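Local coordinates for acetylcholine-binding protein (PDB 2BJ0) that probably binds acetylcholine between the subunits of a ring of five, much like the ligand-binding domain of nicotinic acetylcholine receptors, at residues A[29-34]-A[194-199]; A[42-47]-A[122-127]; A[74-79]-A[99-104]; A[82-87]-A[141-146]. One frame throughout, in Å; residues are numbered along the deposited sequence.

Contact 1. Residues A[29-34]-A[194-199]; sequences LNFKLM and IEITFA
Phe31 and Ile194 bury the most surface in this contact, and both meet the opposite segment through carbon alone. The CD1 methyl of Ile196 sits over one face of the Phe31 ring, 3.5 Å from its centroid. This is a CH-pi contact, and the methyl is shifted toward the rim, with Ile196 CD1 3.4 Å from Phe31 CG. The CG2 branch of Ile194 reaches the same ring, coming obliquely to Phe31 CE2 at 4.0 Å. The CD1 of Ile194 meets Leu29 CB at 3.9 Å. The torsions of Ile194 explain the split. CG1 lies anti to the carbonyl carbon (chi1 -66°) and carries CD1 to Leu29, while CG2 points to the ring. The two strands belong to the facing sheets of an immunoglobulin-like beta sandwich. Their segment axes are 9.5 Å apart and run nearly parallel, at 22°, with no hydrogen bond across, so side chains alone fill the gap. An alanine at Phe31 is likely to leave Ile196 CD1 without its aromatic face and open a gap between the sheets. Further along, Leu33 CD2 lies over a face of the Phe198 ring, 3.9 Å from its centroid, and the two side chains cross at about a right angle. Phe165 also packs on Leu33, and Cys135 touches Phe198.

Contact 2. Residues A[42-47]-A[122-127]; sequences EKDQVE and CDLINV
Asp123 OD1 is held by two donors, one of which ties it to Asp44 across the contact. Water 1 donates to Asp123 OD1 and to Asp44 OD2, each at 2.7 Å, and so bridges the two carboxylates. Ile125 N also donates to Asp123 OD1, at 3.1 Å, which makes an Asx turn. The other oxygen of Asp44 is used as well. Leu124 N donates to Asp44 OD1 at 3.0 Å, coming from above the carboxylate plane, with an N-H...O angle of 165°. The backbone adds Cys122 N to Asp44 O, also 3.0 Å. Asp44 and Gln45 face Asp40 in a G1 beta bulge at the start of strand 45-57. Asp44 takes the left-handed backbone conformation there (phi 55°, psi 53°). Next to the polar part, Val46 CG2 packs on Leu124 CD2 at 3.8 Å and on Cys122 CB. Cys122 is joined to Cys135 by the disulfide that closes the Cys-loop, the hallmark of the Cys-loop receptors to which this protein is related. Leu124 to Val127 forms a type I turn within it. Pro168 of a neighbouring subunit packs on both Asp44 and Asp123. The carboxylates come within 4.0 Å at Asp44 OD2 and Asp123 OD1, so their charges would probably repel, and the shared water and the backbone N-H groups are likely to offset this.

Contact 3. Residues A[74-79]-A[99-104]; sequences SLPVSK and ADRVVV
Arg101 lies along Ser74, Leu75 and Pro76 from its root to its tip. Its CB is 3.4 Å from Leu75 O, and CG stays near the same oxygen. CD then passes 3.2 Å from Ser74 OG. Beyond it the chain bends at chi3 (147°), and Pro76 CG and CD lie over one face of the guanidinium, toward its rim. NH1 donates to Ser74 OG at 3.1 Å, nearly straight and in the guanidinium plane. NH2 lies 3.9 Å from Pro76 CG and bonds Asp15 O of a neighbouring subunit. Ser74 OG is also hydrogen-bonded to Thr143 OG1 of that same neighbouring subunit, so both side chains reach across the subunit interface. The backbones pair strands 72-76 and 101-105 antiparallel in the mixed sheet of the sandwich, where 101-105 also pairs with 109-121. Leu75 and Val102 are the hydrogen-bonded pair: Leu75 N to Val102 O and Val102 N to Leu75 O are both 2.8 Å. Ser74 with Val103 and Pro76 with Arg101 are non-hydrogen-bonded pairs on either side of it. A leucine in place of Arg101 would probably leave Ser74 OG without this donor and Asp15 O of the neighbouring subunit without its mate. Past Pro76 the first segment turns into a short 3-10 stretch. Val77 N still donates across to Asp100 O, at 3.2 Å and 176°. Asp100 is the centre of an inverse gamma turn, and its OD1 bonds Tyr112 OH. Val77 CG2 packs on Val102 CG1 at 3.7 Å, and Leu75 CD1 meets Val104 CG2.

Contact 4. Residues A[82-87]-A[141-146]; sequences TPDLSF and SWTHDN
Asp84 is gripped tightly by Ser141, Thr143 and His144, and the rest of the contact is looser. Its OD1 accepts from Ser141 OG at 2.6 Å, on the syn side. It also accepts from His144 ND1 at 2.9 Å, and the two donors come from opposite faces of the carboxylate plane. OD1 lies near the plane of the imidazole, and carboxylate and ring stand almost perpendicular (88°). OD2 takes Thr143 OG1 at 2.6 Å, with a weak bond from Thr143 N. The torsion of Asp84 places CG between its backbone N and carbonyl carbon (chi1 65°), which turns the carboxylate into the loop. Ser141 OG is in turn fixed by His144 N at 2.9 Å, an ST motif. These bonds leave the buried carboxylate little room to turn. The Trp142 end is partly exposed. Trp142 N donates to Asp84 O at 3.2 Å, but its side chain only grazes Ser86: OG is 3.5 Å from Trp142 CB, and Ser86 CB is 3.9 Å from Trp142 CE3. A 3-cyclohexyl-1-propylsulfonic acid, probably from the crystallisation liquor, lies next to Trp142 and bonds its O; its position is consistent with the aromatic ligand pocket of this family. Trp142 NE1 bonds Val113 O of a neighbouring subunit. The contact joins the start of strand 85-87 to the loop that leaves strand 133-141, with Phe149 of strand 149-153 packed against Leu85 and Ser141.

Overall arrangement
From the N terminus, the chain first enters contact 1 at residues 29-34. That contact closes only at 194-199, near the C terminus, so its loop encloses the other three. Contact 2 begins at 42-47 and closes at 122-127. Contact 3, 74-79 with 99-104, falls wholly within that loop. Contact 4 starts at 82-87, between the segments of contact 3, and ends at 141-146, beyond contact 2; it therefore crosses both. Contact 1 joins the two sheets of the sandwich. Contact 2 ties the Cys-loop to strand 45-57. Contact 3 pairs strands 72-76 and 101-105. Contact 4 ties strand 85-87 to the loop after 133-141, and touches contact 1 through Leu85 and contact 3 through Thr82.

Contact 1. Residues A[29-34]-A[194-199]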
loop_
_atom_site.group_PDB
_atom_site.type_symbol
_atom_site.label_atom_id
_atom_site.label_comp_id
_atom_site.label_asym_id
_atom_site.label_seq_id
_atom_site.Cartn_x
_atom_site.Cartn_y
_atom_site.Cartn_z
ATOM N N LEU A 29 9.055 -8.730 26.066
ATOM C CA LEU A 29 7.939 -7.869 25.635
ATOM C C LEU A 29 7.255 -7.243 26.817
ATOM O O LEU A 29 6.988 -7.919 27.822
ATOM C CB LEU A 29 6.869 -8.684 24.910
ATOM C CG LEU A 29 7.267 -9.379 23.623
ATOM C CD1 LEU A 29 6.056 -10.088 22.993
ATOM C CD2 LEU A 29 7.889 -8.338 22.689
ATOM N N ASN A 30 6.995 -5.951 26.697
ATOM C CA ASN A 30 6.114 -5.196 27.578
ATOM C C ASN A 30 5.162 -4.452 26.653
ATOM O O ASN A 30 5.458 -4.330 25.470
ATOM C CB ASN A 30 6.906 -4.230 28.464
ATOM C CG ASN A 30 7.480 -4.921 29.715
ATOM O OD1 ASN A 30 8.670 -4.837 29.985
ATOM N ND2 ASN A 30 6.625 -5.639 30.452
ATOM N N PHE A 31 4.038 -3.972 27.173
ATOM C CA PHE A 31 3.023 -3.351 26.349
ATOM C C PHE A 31 2.496 -2.124 27.028
ATOM O O PHE A 31 2.492 -2.030 28.255
ATOM C CB PHE A 31 1.856 -4.320 26.057
ATOM C CG PHE A 31 2.256 -5.546 25.305
ATOM C CD1 PHE A 31 2.293 -5.543 23.911
ATOM C CD2 PHE A 31 2.569 -6.717 25.978
ATOM C CE1 PHE A 31 2.659 -6.659 23.202
ATOM C CE2 PHE A 31 2.929 -7.843 25.273
ATOM C CZ PHE A 31 2.974 -7.824 23.869
ATOM N N LYS A 32 2.040 -1.182 26.220
ATOM C CA LYS A 32 1.337 -0.024 26.705
ATOM C C LYS A 32 0.024 0.058 25.935
ATOM O O LYS A 32 0.028 0.298 24.711
ATOM C CB LYS A 32 2.155 1.258 26.467
ATOM C CG LYS A 32 3.518 1.303 27.179
ATOM C CD LYS A 32 3.315 1.665 28.646
ATOM C CE LYS A 32 4.452 1.156 29.464
ATOM N NZ LYS A 32 4.250 1.459 30.909
ATOM N N LEU A 33 -1.095 -0.125 26.635
ATOM C CA LEU A 33 -2.391 0.086 26.035
ATOM C C LEU A 33 -2.679 1.578 26.114
ATOM O O LEU A 33 -2.843 2.103 27.199
ATOM C CB LEU A 33 -3.491 -0.776 26.692
ATOM C CG LEU A 33 -4.926 -0.658 26.152
ATOM C CD1 LEU A 33 -4.991 -1.076 24.679
ATOM C CD2 LEU A 33 -5.916 -1.504 26.948
ATOM N N MET A 34 -2.691 2.244 24.949
ATOM C CA MET A 34 -2.783 3.707 24.863
ATOM C C MET A 34 -4.203 4.249 24.762
ATOM O O MET A 34 -4.513 5.327 25.291
ATOM C CB MET A 34 -1.978 4.211 23.659
ATOM C CG MET A 34 -0.527 3.750 23.641
ATOM S SD MET A 34 0.437 4.391 25.022
ATOM C CE MET A 34 0.462 6.142 24.637
ATOM N N ILE A 194 2.513 -14.254 24.659
ATOM C CA ILE A 194 2.069 -13.473 25.800
ATOM C C ILE A 194 0.639 -13.054 25.513
ATOM O O ILE A 194 0.303 -12.627 24.392
ATOM C CB ILE A 194 2.998 -12.275 26.062
ATOM C CG1 ILE A 194 4.368 -12.799 26.478
ATOM C CG2 ILE A 194 2.406 -11.329 27.144
ATOM C CD1 ILE A 194 5.416 -11.742 26.746
ATOM N N GLU A 195 -0.210 -13.203 26.517
ATOM C CA GLU A 195 -1.600 -12.852 26.389
ATOM C C GLU A 195 -1.920 -11.646 27.254
ATOM O O GLU A 195 -1.771 -11.701 28.486
ATOM C CB GLU A 195 -2.457 -14.046 26.791
ATOM C CG GLU A 195 -3.953 -13.763 26.749
ATOM C CD GLU A 195 -4.770 -14.986 26.343
ATOM O OE1 GLU A 195 -4.209 -15.917 25.691
ATOM O OE2 GLU A 195 -5.985 -15.008 26.672
ATOM N N ILE A 196 -2.380 -10.572 26.617
ATOM C CA ILE A 196 -2.859 -9.413 27.344
ATOM C C ILE A 196 -4.345 -9.550 27.646
ATOM O O ILE A 196 -5.133 -9.822 26.754
ATOM C CB ILE A 196 -2.597 -8.102 26.569
ATOM C CG1 ILE A 196 -1.111 -7.951 26.264
ATOM C CG2 ILE A 196 -3.068 -6.912 27.372
ATOM C CD1 ILE A 196 -0.850 -6.935 25.182
ATOM N N THR A 197 -4.715 -9.364 28.907
ATOM C CA THR A 197 -6.106 -9.376 29.311
ATOM C C THR A 197 -6.434 -8.009 29.918
ATOM O O THR A 197 -5.710 -7.523 30.778
ATOM C CB THR A 197 -6.353 -10.520 30.335
ATOM O OG1 THR A 197 -6.103 -11.784 29.693
ATOM C CG2 THR A 197 -7.814 -10.600 30.685
ATOM N N PHE A 198 -7.489 -7.371 29.427
ATOM C CA PHE A 198 -7.916 -6.118 29.988
ATOM C C PHE A 198 -9.428 -6.072 30.127
ATOM O O PHE A 198 -10.151 -6.811 29.444
ATOM C CB PHE A 198 -7.324 -4.903 29.231
ATOM C CG PHE A 198 -7.801 -4.764 27.804
ATOM C CD1 PHE A 198 -7.164 -5.443 26.776
ATOM C CD2 PHE A 198 -8.879 -3.936 27.501
ATOM C CE1 PHE A 198 -7.617 -5.299 25.452
ATOM C CE2 PHE A 198 -9.342 -3.788 26.163
ATOM C CZ PHE A 198 -8.710 -4.470 25.167
ATOM N N ALA A 199 -9.894 -5.262 31.078
ATOM C CA ALA A 199 -11.296 -4.994 31.256
ATOM C C ALA A 199 -11.529 -3.518 31.038
ATOM O O ALA A 199 -10.764 -2.698 31.503
ATOM C CB ALA A 199 -11.734 -5.385 32.678
#

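Contact 2. Residues A[42-47]-A[122-127]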
loop_
_atom_site.group_PDB
_atom_site.type_symbol
_atom_site.label_atom_id
_atom_site.label_comp_id
_atom_site.label_asym_id
_atom_site.label_seq_id
_atom_site.Cartn_x
_atom_site.Cartn_y
_atom_site.Cartn_z
ATOM N N GLU A 42 -22.422 -4.040 18.020
ATOM C CA GLU A 42 -23.138 -4.811 17.018
ATOM C C GLU A 42 -22.305 -5.889 16.351
ATOM O O GLU A 42 -22.854 -6.911 15.923
ATOM C CB GLU A 42 -23.745 -3.900 15.945
ATOM C CG GLU A 42 -24.732 -2.882 16.518
ATOM C CD GLU A 42 -25.629 -3.469 17.612
ATOM O OE1 GLU A 42 -26.365 -4.457 17.323
ATOM O OE2 GLU A 42 -25.601 -2.935 18.765
ATOM N N LYS A 43 -20.999 -5.663 16.243
ATOM C CA LYS A 43 -20.115 -6.623 15.597
ATOM C C LYS A 43 -19.274 -7.362 16.617
ATOM O O LYS A 43 -18.636 -8.344 16.264
ATOM C CB LYS A 43 -19.208 -5.945 14.575
ATOM C CG LYS A 43 -19.963 -5.356 13.387
ATOM C CD LYS A 43 -19.024 -4.767 12.338
ATOM C CE LYS A 43 -19.849 -4.068 11.238
ATOM N NZ LYS A 43 -18.977 -3.254 10.344
ATOM N N ASP A 44 -19.290 -6.910 17.876
ATOM C CA ASP A 44 -18.392 -7.445 18.902
ATOM C C ASP A 44 -16.923 -7.363 18.491
ATOM O O ASP A 44 -16.230 -8.369 18.496
ATOM C CB ASP A 44 -18.757 -8.889 19.212
ATOM C CG ASP A 44 -19.853 -8.993 20.243
ATOM O OD1 ASP A 44 -20.090 -8.001 20.981
ATOM O OD2 ASP A 44 -20.528 -10.030 20.382
ATOM N N GLN A 45 -16.483 -6.158 18.109
ATOM C CA GLN A 45 -15.113 -5.913 17.702
ATOM C C GLN A 45 -14.558 -4.689 18.412
ATOM O O GLN A 45 -15.268 -3.694 18.629
ATOM C CB GLN A 45 -15.021 -5.739 16.172
ATOM C CG GLN A 45 -15.420 -7.005 15.429
ATOM C CD GLN A 45 -15.491 -6.815 13.909
ATOM O OE1 GLN A 45 -15.064 -5.788 13.395
ATOM N NE2 GLN A 45 -16.043 -7.816 13.202
ATOM N N VAL A 46 -13.270 -4.770 18.742
ATOM C CA VAL A 46 -12.540 -3.748 19.521
ATOM C C VAL A 46 -11.264 -3.412 18.789
ATOM O O VAL A 46 -10.634 -4.313 18.228
ATOM C CB VAL A 46 -12.178 -4.290 20.939
ATOM C CG1 VAL A 46 -11.233 -3.348 21.656
ATOM C CG2 VAL A 46 -13.471 -4.451 21.755
ATOM N N GLU A 47 -10.919 -2.126 18.745
ATOM C CA GLU A 47 -9.666 -1.648 18.152
ATOM C C GLU A 47 -8.990 -0.852 19.240
ATOM O O GLU A 47 -9.602 -0.002 19.866
ATOM C CB GLU A 47 -9.888 -0.686 16.952
ATOM C CG GLU A 47 -10.412 -1.276 15.663
ATOM C CD GLU A 47 -10.156 -0.358 14.451
ATOM O OE1 GLU A 47 -9.936 0.868 14.623
ATOM O OE2 GLU A 47 -10.154 -0.871 13.308
ATOM N N CYS A 122 -14.363 -9.527 20.518
ATOM C CA CYS A 122 -14.529 -9.551 21.937
ATOM C C CYS A 122 -16.028 -9.543 22.141
ATOM O O CYS A 122 -16.733 -8.821 21.441
ATOM C CB CYS A 122 -13.928 -8.275 22.561
ATOM S SG CYS A 122 -13.822 -8.336 24.395
ATOM N N ASP A 123 -16.518 -10.365 23.065
ATOM C CA ASP A 123 -17.928 -10.254 23.518
ATOM C C ASP A 123 -18.172 -8.986 24.352
ATOM O O ASP A 123 -17.700 -8.877 25.497
ATOM C CB ASP A 123 -18.326 -11.502 24.323
ATOM C CG ASP A 123 -19.816 -11.632 24.512
ATOM O OD1 ASP A 123 -20.547 -10.632 24.336
ATOM O OD2 ASP A 123 -20.346 -12.718 24.849
ATOM N N LEU A 124 -18.893 -8.027 23.772
ATOM C CA LEU A 124 -19.132 -6.737 24.428
ATOM C C LEU A 124 -20.498 -6.614 25.121
ATOM O O LEU A 124 -20.976 -5.528 25.411
ATOM C CB LEU A 124 -18.922 -5.567 23.446
ATOM C CG LEU A 124 -17.510 -5.497 22.840
ATOM C CD1 LEU A 124 -17.411 -4.331 21.876
ATOM C CD2 LEU A 124 -16.459 -5.410 23.958
ATOM N N ILE A 125 -21.126 -7.738 25.415
ATOM C CA ILE A 125 -22.457 -7.672 25.988
ATOM C C ILE A 125 -22.421 -6.876 27.304
ATOM O O ILE A 125 -23.374 -6.192 27.643
ATOM C CB ILE A 125 -23.022 -9.108 26.150
ATOM C CG1 ILE A 125 -24.542 -9.063 26.337
ATOM C CG2 ILE A 125 -22.259 -9.871 27.226
ATOM C CD1 ILE A 125 -25.236 -10.369 25.982
ATOM N N ASN A 126 -21.313 -6.938 28.031
ATOM C CA ASN A 126 -21.239 -6.269 29.313
ATOM C C ASN A 126 -20.452 -4.970 29.325
ATOM O O ASN A 126 -20.041 -4.523 30.410
ATOM C CB ASN A 126 -20.658 -7.208 30.381
ATOM C CG ASN A 126 -21.590 -8.341 30.746
ATOM O OD1 ASN A 126 -21.141 -9.438 31.103
ATOM N ND2 ASN A 126 -22.889 -8.097 30.665
ATOM N N VAL A 127 -20.264 -4.332 28.162
ATOM C CA VAL A 127 -19.358 -3.182 28.065
ATOM C C VAL A 127 -19.927 -1.972 28.769
ATOM O O VAL A 127 -19.218 -1.003 29.069
ATOM C CB VAL A 127 -18.975 -2.841 26.572
ATOM C CG1 VAL A 127 -20.106 -2.152 25.847
ATOM C CG2 VAL A 127 -17.703 -2.009 26.507
HETATM O O HOH W 1 -22.206 -9.787 22.420
#

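Contact 3. Residues A[74-79]-A[99-104]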
loop_
_atom_site.group_PDB
_atom_site.type_symbol
_atom_site.label_atom_id
_atom_site.label_comp_id
_atom_site.label_asym_id
_atom_site.label_seq_id
_atom_site.Cartn_x
_atom_site.Cartn_y
_atom_site.Cartn_z
ATOM N N SER A 74 20.025 4.516 16.209
ATOM C CA SER A 74 18.751 4.149 15.643
ATOM C C SER A 74 18.940 3.781 14.155
ATOM O O SER A 74 19.593 4.513 13.399
ATOM C CB SER A 74 17.797 5.336 15.802
ATOM O OG SER A 74 16.606 5.199 15.033
ATOM N N LEU A 75 18.384 2.643 13.754
ATOM C CA LEU A 75 18.484 2.146 12.391
ATOM C C LEU A 75 17.122 1.702 11.888
ATOM O O LEU A 75 16.258 1.297 12.682
ATOM C CB LEU A 75 19.471 0.989 12.312
ATOM C CG LEU A 75 20.902 1.281 12.798
ATOM C CD1 LEU A 75 21.566 -0.013 13.307
ATOM C CD2 LEU A 75 21.686 1.939 11.674
ATOM N N PRO A 76 16.925 1.759 10.572
ATOM C CA PRO A 76 15.717 1.246 9.986
ATOM C C PRO A 76 15.653 -0.236 10.279
ATOM O O PRO A 76 16.670 -0.934 10.240
ATOM C CB PRO A 76 15.918 1.463 8.455
ATOM C CG PRO A 76 16.961 2.538 8.355
ATOM C CD PRO A 76 17.863 2.267 9.549
ATOM N N VAL A 77 14.455 -0.674 10.594
ATOM C CA VAL A 77 14.089 -2.040 10.796
ATOM C C VAL A 77 14.533 -2.974 9.692
ATOM O O VAL A 77 14.864 -4.123 9.965
ATOM C CB VAL A 77 12.561 -2.093 11.028
ATOM C CG1 VAL A 77 11.909 -3.280 10.413
ATOM C CG2 VAL A 77 12.264 -2.000 12.513
ATOM N N SER A 78 14.553 -2.505 8.444
ATOM C CA SER A 78 14.986 -3.338 7.329
ATOM C C SER A 78 16.472 -3.729 7.394
ATOM O O SER A 78 16.906 -4.587 6.636
ATOM C CB SER A 78 14.747 -2.594 6.016
ATOM O OG SER A 78 15.542 -1.425 6.011
ATOM N N LYS A 79 17.253 -3.102 8.276
ATOM C CA LYS A 79 18.702 -3.349 8.350
ATOM C C LYS A 79 19.103 -4.565 9.201
ATOM O O LYS A 79 20.249 -4.976 9.171
ATOM C CB LYS A 79 19.442 -2.105 8.853
ATOM C CG LYS A 79 19.349 -0.943 7.841
ATOM C CD LYS A 79 19.898 -1.368 6.507
ATOM C CE LYS A 79 19.227 -0.598 5.367
ATOM N NZ LYS A 79 19.695 -1.125 4.060
ATOM N N ALA A 99 7.365 5.575 13.417
ATOM C CA ALA A 99 8.495 5.324 12.519
ATOM C C ALA A 99 9.073 3.929 12.762
ATOM O O ALA A 99 9.198 3.500 13.900
ATOM C CB ALA A 99 9.562 6.365 12.741
ATOM N N ASP A 100 9.421 3.217 11.695
ATOM C CA ASP A 100 9.847 1.819 11.835
ATOM C C ASP A 100 11.360 1.694 11.970
ATOM O O ASP A 100 12.065 1.401 11.002
ATOM C CB ASP A 100 9.330 0.991 10.658
ATOM C CG ASP A 100 8.957 -0.417 11.054
ATOM O OD1 ASP A 100 8.932 -0.725 12.274
ATOM O OD2 ASP A 100 8.668 -1.288 10.206
ATOM N N ARG A 101 11.848 1.907 13.194
ATOM C CA ARG A 101 13.255 1.944 13.476
ATOM C C ARG A 101 13.539 1.241 14.799
ATOM O O ARG A 101 12.691 1.228 15.668
ATOM C CB ARG A 101 13.708 3.371 13.626
ATOM C CG ARG A 101 13.756 4.169 12.364
ATOM C CD ARG A 101 14.574 5.418 12.535
ATOM N NE ARG A 101 15.249 5.736 11.288
ATOM C CZ ARG A 101 16.552 5.803 11.103
ATOM N NH1 ARG A 101 17.411 5.596 12.072
ATOM N NH2 ARG A 101 17.001 6.113 9.908
ATOM N N VAL A 102 14.727 0.662 14.924
ATOM C CA VAL A 102 15.192 0.073 16.202
ATOM C C VAL A 102 16.332 0.936 16.726
ATOM O O VAL A 102 16.895 1.776 15.971
ATOM C CB VAL A 102 15.668 -1.400 16.043
ATOM C CG1 VAL A 102 14.555 -2.282 15.455
ATOM C CG2 VAL A 102 16.910 -1.493 15.179
ATOM N N VAL A 103 16.675 0.748 18.000
ATOM C CA VAL A 103 17.810 1.413 18.622
ATOM C C VAL A 103 18.723 0.376 19.229
ATOM O O VAL A 103 18.291 -0.441 20.043
ATOM C CB VAL A 103 17.392 2.382 19.726
ATOM C CG1 VAL A 103 18.640 2.948 20.428
ATOM C CG2 VAL A 103 16.488 3.509 19.167
ATOM N N VAL A 104 19.979 0.422 18.795
ATOM C CA VAL A 104 21.017 -0.517 19.173
ATOM C C VAL A 104 21.933 0.190 20.174
ATOM O O VAL A 104 22.387 1.303 19.918
ATOM C CB VAL A 104 21.850 -0.939 17.938
ATOM C CG1 VAL A 104 22.844 -1.984 18.293
ATOM C CG2 VAL A 104 20.950 -1.424 16.825
#

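Contact 4. Residues A[82-87]-A[141-146]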
loop_
_atom_site.group_PDB
_atom_site.type_symbol
_atom_site.label_atom_id
_atom_site.label_comp_id
_atom_site.label_asym_id
_atom_site.label_seq_id
_atom_site.Cartn_x
_atom_site.Cartn_y
_atom_site.Cartn_z
ATOM N N THR A 82 14.380 -8.699 12.908
ATOM C CA THR A 82 13.508 -8.268 14.012
ATOM C C THR A 82 12.462 -9.352 14.224
ATOM O O THR A 82 12.163 -10.139 13.310
ATOM C CB THR A 82 12.808 -6.897 13.738
ATOM O OG1 THR A 82 12.109 -6.961 12.489
ATOM C CG2 THR A 82 13.844 -5.766 13.549
ATOM N N PRO A 83 11.933 -9.457 15.442
ATOM C CA PRO A 83 10.984 -10.544 15.744
ATOM C C PRO A 83 9.762 -10.512 14.828
ATOM O O PRO A 83 9.205 -9.449 14.592
ATOM C CB PRO A 83 10.569 -10.236 17.188
ATOM C CG PRO A 83 11.806 -9.590 17.779
ATOM C CD PRO A 83 12.253 -8.648 16.645
ATOM N N ASP A 84 9.332 -11.671 14.346
ATOM C CA ASP A 84 8.106 -11.743 13.553
ATOM C C ASP A 84 6.887 -11.914 14.457
ATOM O O ASP A 84 6.139 -12.871 14.310
ATOM C CB ASP A 84 8.194 -12.868 12.522
ATOM C CG ASP A 84 8.280 -14.253 13.166
ATOM O OD1 ASP A 84 8.891 -14.345 14.272
ATOM O OD2 ASP A 84 7.747 -15.276 12.659
ATOM N N LEU A 85 6.666 -10.964 15.365
ATOM C CA LEU A 85 5.498 -10.994 16.252
ATOM C C LEU A 85 4.213 -10.801 15.473
ATOM O O LEU A 85 4.114 -9.893 14.641
ATOM C CB LEU A 85 5.584 -9.907 17.318
ATOM C CG LEU A 85 6.779 -10.003 18.259
ATOM C CD1 LEU A 85 6.830 -8.709 19.010
ATOM C CD2 LEU A 85 6.650 -11.218 19.190
ATOM N N SER A 86 3.258 -11.685 15.705
ATOM C CA SER A 86 1.941 -11.536 15.139
ATOM C C SER A 86 0.953 -11.523 16.276
ATOM O O SER A 86 1.192 -12.128 17.358
ATOM C CB SER A 86 1.607 -12.678 14.158
ATOM O OG SER A 86 2.492 -12.699 13.033
ATOM N N PHE A 87 -0.155 -10.845 16.046
ATOM C CA PHE A 87 -1.310 -10.945 16.925
ATOM C C PHE A 87 -2.149 -12.110 16.442
ATOM O O PHE A 87 -2.823 -12.014 15.401
ATOM C CB PHE A 87 -2.120 -9.668 16.901
ATOM C CG PHE A 87 -1.355 -8.467 17.390
ATOM C CD1 PHE A 87 -1.241 -8.206 18.744
ATOM C CD2 PHE A 87 -0.770 -7.578 16.487
ATOM C CE1 PHE A 87 -0.533 -7.101 19.208
ATOM C CE2 PHE A 87 -0.050 -6.466 16.957
ATOM C CZ PHE A 87 0.060 -6.231 18.320
ATOM N N SER A 141 5.572 -15.115 18.285
ATOM C CA SER A 141 6.212 -15.288 16.996
ATOM C C SER A 141 5.366 -16.212 16.153
ATOM O O SER A 141 4.885 -17.257 16.618
ATOM C CB SER A 141 7.610 -15.846 17.143
ATOM O OG SER A 141 8.128 -16.266 15.910
ATOM N N TRP A 142 5.176 -15.823 14.899
ATOM C CA TRP A 142 4.414 -16.651 13.996
ATOM C C TRP A 142 5.155 -17.899 13.562
ATOM O O TRP A 142 4.518 -18.921 13.312
ATOM C CB TRP A 142 4.022 -15.848 12.751
ATOM C CG TRP A 142 2.974 -16.525 11.926
ATOM C CD1 TRP A 142 3.127 -17.039 10.683
ATOM C CD2 TRP A 142 1.612 -16.771 12.299
ATOM N NE1 TRP A 142 1.941 -17.578 10.244
ATOM C CE2 TRP A 142 0.992 -17.422 11.214
ATOM C CE3 TRP A 142 0.840 -16.476 13.436
ATOM C CZ2 TRP A 142 -0.351 -17.797 11.226
ATOM C CZ3 TRP A 142 -0.508 -16.853 13.449
ATOM C CH2 TRP A 142 -1.079 -17.520 12.353
ATOM N N THR A 143 6.480 -17.812 13.423
ATOM C CA THR A 143 7.225 -18.890 12.786
ATOM C C THR A 143 8.475 -19.374 13.481
ATOM O O THR A 143 9.133 -20.244 12.920
ATOM C CB THR A 143 7.646 -18.513 11.316
ATOM O OG1 THR A 143 8.579 -17.423 11.370
ATOM C CG2 THR A 143 6.457 -17.996 10.523
ATOM N N HIS A 144 8.798 -18.838 14.669
ATOM C CA HIS A 144 9.940 -19.320 15.475
ATOM C C HIS A 144 9.427 -20.019 16.749
ATOM O O HIS A 144 8.789 -19.398 17.588
ATOM C CB HIS A 144 10.875 -18.149 15.876
ATOM C CG HIS A 144 11.506 -17.431 14.708
ATOM N ND1 HIS A 144 10.917 -16.343 14.092
ATOM C CD2 HIS A 144 12.689 -17.625 14.071
ATOM C CE1 HIS A 144 11.692 -15.925 13.102
ATOM N NE2 HIS A 144 12.775 -16.682 13.069
ATOM N N ASP A 145 9.684 -21.313 16.873
ATOM C CA ASP A 145 9.245 -22.085 18.074
ATOM C C ASP A 145 10.129 -21.730 19.272
ATOM O O ASP A 145 11.096 -20.993 19.115
ATOM C CB ASP A 145 9.250 -23.598 17.791
ATOM C CG ASP A 145 10.644 -24.142 17.496
ATOM O OD1 ASP A 145 11.635 -23.657 18.079
ATOM O OD2 ASP A 145 10.852 -25.063 16.685
ATOM N N ASN A 146 9.831 -22.257 20.464
ATOM C CA ASN A 146 10.546 -21.760 21.629
ATOM C C ASN A 146 11.919 -22.381 21.845
ATOM O O ASN A 146 12.616 -22.044 22.805
ATOM C CB ASN A 146 9.707 -21.813 22.891
ATOM C CG ASN A 146 9.283 -23.209 23.251
ATOM O OD1 ASN A 146 9.785 -24.197 22.700
ATOM N ND2 ASN A 146 8.329 -23.304 24.176
#